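Local atomic coordinates of AlyGC (Glaciecola chathamensis, PDB entry 5GKD), a protein that probably cleaves alginate by beta-elimination, as a calcium-containing polysaccharide lyase of family 6 from a marine bacterium. Residues H441-F452 with L464-K475. Sequence-based numbering, arbitrary orientation.
Sequences HIAVSPGDNTLF and LVLQAGEYWVSK
The first two coils of the chain's second parallel beta-helix stack here, strand 441-444 alongside strand 464-466, before the backbones turn a corner and run on together. Val465 N donates to Ile442 O (2.8 Å), Val444 N to Val465 O, and Gln467 N to Val444 O at a nearly straight 169°. Inside, Val444 and Leu466 run alongside each other, CB of Val444 against CD2 of Leu466, while CG2 of Val444 rests on Leu464 CG. From the short helix, Leu451 comes in across Leu466, its CD1 3.7 Å from Leu466 CD2. Tyr471 fills the corner: with CG beside its backbone N (chi1 -64°), the ring lies against the Ser445-Pro446 backbone, Pro446 CA over one face in a CH-pi contact and Thr450 CG2 3.6 Å from Tyr471 CD2. Its hydroxyl donates to Gln467 O (2.7 Å), closing the bend 467-471 within its own coil. A leucine at Tyr471 would probably leave Gln467 O without this donor and the CH of Pro446 without a ring to rest on. Thr450 OG1 donates to Ser445 O, in the carbonyl plane, bridging the corner that holds the cis peptide bond between Pro446 and Gly447. Past the corner Trp472 N donates to Gly447 O. Then Asn449 ND2 gives a bent bond to Ser474 OG (2.9 Å, 141°), with Ser474 OG lying in the amide plane of Asn449, and Asn449 OD1 takes a weak one from Lys475 NZ. The lysine chain, bent at chi3, sets CE over the centre of the Phe452 ring and NZ over the same face, 4.0 Å from the centroid, a cation-pi contact. With strands 482-487 and 493-497 continuing the two ladders, this in-register stacking of successive coils is typical of the right-handed parallel beta-helix of pectate-lyase-like proteins.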
# COMPACT_ATOMS: atom_id res chain seq x y z
N HIS A 441 -21.20 -20.57 19.88
CA HIS A 441 -19.96 -20.80 20.61
C HIS A 441 -19.35 -22.11 20.15
O HIS A 441 -20.05 -23.12 20.01
CB HIS A 441 -20.20 -20.78 22.11
CG HIS A 441 -20.60 -19.44 22.63
ND1 HIS A 441 -19.90 -18.77 23.60
CD2 HIS A 441 -21.63 -18.63 22.28
CE1 HIS A 441 -20.48 -17.60 23.84
NE2 HIS A 441 -21.54 -17.50 23.05
N ILE A 442 -18.05 -22.08 19.87
CA ILE A 442 -17.28 -23.22 19.40
C ILE A 442 -16.14 -23.45 20.37
O ILE A 442 -15.35 -22.54 20.64
CB ILE A 442 -16.73 -22.99 17.98
CG1 ILE A 442 -17.87 -22.70 17.01
CG2 ILE A 442 -15.90 -24.18 17.53
CD1 ILE A 442 -17.40 -22.20 15.66
N ALA A 443 -16.05 -24.66 20.91
CA ALA A 443 -14.93 -25.02 21.76
C ALA A 443 -13.72 -25.36 20.91
O ALA A 443 -13.84 -26.04 19.88
CB ALA A 443 -15.31 -26.20 22.66
N VAL A 444 -12.57 -24.87 21.29
CA VAL A 444 -11.37 -25.12 20.56
C VAL A 444 -10.38 -25.68 21.53
O VAL A 444 -10.41 -25.32 22.67
CB VAL A 444 -10.81 -23.82 19.98
CG1 VAL A 444 -9.69 -24.12 19.04
CG2 VAL A 444 -11.89 -23.04 19.29
N SER A 445 -9.49 -26.53 21.07
CA SER A 445 -8.50 -27.11 21.93
C SER A 445 -7.09 -26.96 21.42
O SER A 445 -6.88 -26.72 20.27
CB SER A 445 -8.79 -28.59 22.09
OG SER A 445 -9.63 -28.77 23.18
N PRO A 446 -6.09 -27.11 22.37
CA PRO A 446 -4.71 -27.02 21.86
C PRO A 446 -4.40 -28.19 20.95
O PRO A 446 -5.18 -29.09 20.99
CB PRO A 446 -3.87 -27.20 23.10
CG PRO A 446 -4.68 -26.75 24.19
CD PRO A 446 -6.01 -27.27 23.88
N GLY A 447 -3.33 -28.19 20.17
CA GLY A 447 -2.35 -27.14 20.16
C GLY A 447 -1.50 -26.80 18.95
O GLY A 447 -0.56 -26.07 19.11
N ASP A 448 -1.79 -27.33 17.76
CA ASP A 448 -0.99 -26.95 16.59
C ASP A 448 -1.97 -26.86 15.41
O ASP A 448 -2.65 -27.81 15.07
CB ASP A 448 0.25 -27.78 16.26
CG ASP A 448 1.08 -27.19 15.15
OD1 ASP A 448 1.04 -25.97 14.92
OD2 ASP A 448 1.79 -27.94 14.48
N ASN A 449 -2.07 -25.68 14.83
CA ASN A 449 -2.99 -25.44 13.73
C ASN A 449 -4.41 -25.55 14.13
O ASN A 449 -5.28 -25.53 13.34
CB ASN A 449 -2.73 -26.45 12.65
CG ASN A 449 -1.61 -26.05 11.76
OD1 ASN A 449 -1.53 -26.50 10.64
ND2 ASN A 449 -0.72 -25.22 12.26
N THR A 450 -4.63 -25.68 15.40
CA THR A 450 -6.00 -25.85 15.85
C THR A 450 -6.78 -24.54 15.82
O THR A 450 -8.01 -24.54 15.66
CB THR A 450 -5.99 -26.42 17.26
OG1 THR A 450 -7.31 -26.38 17.81
CG2 THR A 450 -5.06 -25.61 18.14
N LEU A 451 -6.09 -23.42 15.97
CA LEU A 451 -6.72 -22.11 15.88
C LEU A 451 -6.96 -21.71 14.43
O LEU A 451 -8.02 -21.18 14.09
CB LEU A 451 -5.84 -21.09 16.60
CG LEU A 451 -6.38 -19.73 17.02
CD1 LEU A 451 -7.63 -19.93 17.83
CD2 LEU A 451 -5.32 -19.02 17.84
N PHE A 452 -5.98 -21.99 13.57
CA PHE A 452 -6.15 -21.80 12.13
C PHE A 452 -7.38 -22.52 11.61
O PHE A 452 -8.13 -21.98 10.80
CB PHE A 452 -4.89 -22.29 11.42
CG PHE A 452 -4.91 -22.12 9.92
CD1 PHE A 452 -5.46 -23.11 9.11
CD2 PHE A 452 -4.36 -21.00 9.33
CE1 PHE A 452 -5.48 -22.95 7.73
CE2 PHE A 452 -4.37 -20.84 7.95
CZ PHE A 452 -4.93 -21.82 7.15
N LEU A 464 -15.11 -18.23 19.56
CA LEU A 464 -14.21 -19.35 19.80
C LEU A 464 -13.77 -19.32 21.26
O LEU A 464 -13.28 -18.30 21.75
CB LEU A 464 -13.00 -19.27 18.87
CG LEU A 464 -13.08 -19.80 17.42
CD1 LEU A 464 -14.33 -19.37 16.69
CD2 LEU A 464 -11.84 -19.39 16.61
N VAL A 465 -13.98 -20.44 21.96
CA VAL A 465 -13.67 -20.56 23.38
C VAL A 465 -12.51 -21.53 23.51
O VAL A 465 -12.68 -22.75 23.36
CB VAL A 465 -14.89 -21.03 24.19
CG1 VAL A 465 -14.61 -20.90 25.67
CG2 VAL A 465 -16.11 -20.23 23.80
N LEU A 466 -11.31 -21.00 23.76
CA LEU A 466 -10.11 -21.81 23.81
C LEU A 466 -9.97 -22.44 25.19
O LEU A 466 -10.01 -21.75 26.21
CB LEU A 466 -8.86 -20.98 23.50
CG LEU A 466 -8.90 -19.92 22.40
CD1 LEU A 466 -7.57 -19.20 22.31
CD2 LEU A 466 -9.26 -20.53 21.08
N GLN A 467 -9.81 -23.76 25.22
CA GLN A 467 -9.54 -24.44 26.47
C GLN A 467 -8.10 -24.17 26.89
O GLN A 467 -7.28 -23.68 26.11
CB GLN A 467 -9.81 -25.93 26.32
CG GLN A 467 -11.20 -26.25 25.76
CD GLN A 467 -11.27 -27.63 25.12
OE1 GLN A 467 -10.26 -28.18 24.69
NE2 GLN A 467 -12.47 -28.18 25.03
N ALA A 468 -7.80 -24.48 28.15
CA ALA A 468 -6.48 -24.20 28.69
C ALA A 468 -5.41 -24.94 27.93
O ALA A 468 -5.62 -26.06 27.45
CB ALA A 468 -6.44 -24.58 30.17
N GLY A 469 -4.25 -24.32 27.79
CA GLY A 469 -3.13 -24.97 27.14
C GLY A 469 -2.41 -24.03 26.20
O GLY A 469 -2.51 -22.81 26.31
N GLU A 470 -1.67 -24.62 25.26
CA GLU A 470 -0.75 -23.91 24.38
C GLU A 470 -1.25 -23.98 22.94
O GLU A 470 -1.60 -25.06 22.46
CB GLU A 470 0.67 -24.49 24.48
CG GLU A 470 1.34 -24.24 25.84
CD GLU A 470 2.82 -24.64 25.89
OE1 GLU A 470 3.25 -25.52 25.12
OE2 GLU A 470 3.57 -24.06 26.70
N TYR A 471 -1.28 -22.83 22.26
CA TYR A 471 -1.71 -22.76 20.86
C TYR A 471 -0.55 -22.25 20.03
O TYR A 471 -0.25 -21.06 20.05
CB TYR A 471 -2.93 -21.86 20.71
CG TYR A 471 -4.14 -22.39 21.43
CD1 TYR A 471 -4.31 -22.18 22.79
CD2 TYR A 471 -5.10 -23.11 20.75
CE1 TYR A 471 -5.41 -22.67 23.45
CE2 TYR A 471 -6.21 -23.60 21.40
CZ TYR A 471 -6.35 -23.38 22.75
OH TYR A 471 -7.46 -23.87 23.40
N TRP A 472 0.10 -23.16 19.31
CA TRP A 472 1.22 -22.81 18.46
C TRP A 472 0.68 -22.47 17.07
O TRP A 472 -0.18 -23.18 16.55
CB TRP A 472 2.23 -23.95 18.41
CG TRP A 472 2.92 -24.13 19.73
CD1 TRP A 472 2.46 -24.84 20.80
CD2 TRP A 472 4.16 -23.55 20.14
NE1 TRP A 472 3.35 -24.74 21.85
CE2 TRP A 472 4.40 -23.95 21.47
CE3 TRP A 472 5.10 -22.73 19.51
CZ2 TRP A 472 5.53 -23.57 22.18
CZ3 TRP A 472 6.23 -22.35 20.20
CH2 TRP A 472 6.44 -22.77 21.53
N VAL A 473 1.16 -21.37 16.50
CA VAL A 473 0.55 -20.81 15.30
C VAL A 473 1.63 -20.68 14.24
O VAL A 473 2.40 -19.71 14.24
CB VAL A 473 -0.13 -19.46 15.58
CG1 VAL A 473 -0.73 -18.91 14.32
CG2 VAL A 473 -1.21 -19.65 16.63
N SER A 474 1.69 -21.65 13.34
CA SER A 474 2.65 -21.69 12.25
C SER A 474 2.14 -21.04 10.98
O SER A 474 2.90 -20.91 10.02
CB SER A 474 3.05 -23.14 11.95
OG SER A 474 1.89 -23.95 11.87
N LYS A 475 0.87 -20.64 10.94
CA LYS A 475 0.28 -20.06 9.75
C LYS A 475 -0.51 -18.83 10.15
O LYS A 475 -1.22 -18.84 11.16
CB LYS A 475 -0.62 -21.06 9.02
CG LYS A 475 0.16 -22.20 8.41
CD LYS A 475 -0.72 -23.17 7.63
CE LYS A 475 -1.64 -23.98 8.55
NZ LYS A 475 -2.40 -25.05 7.81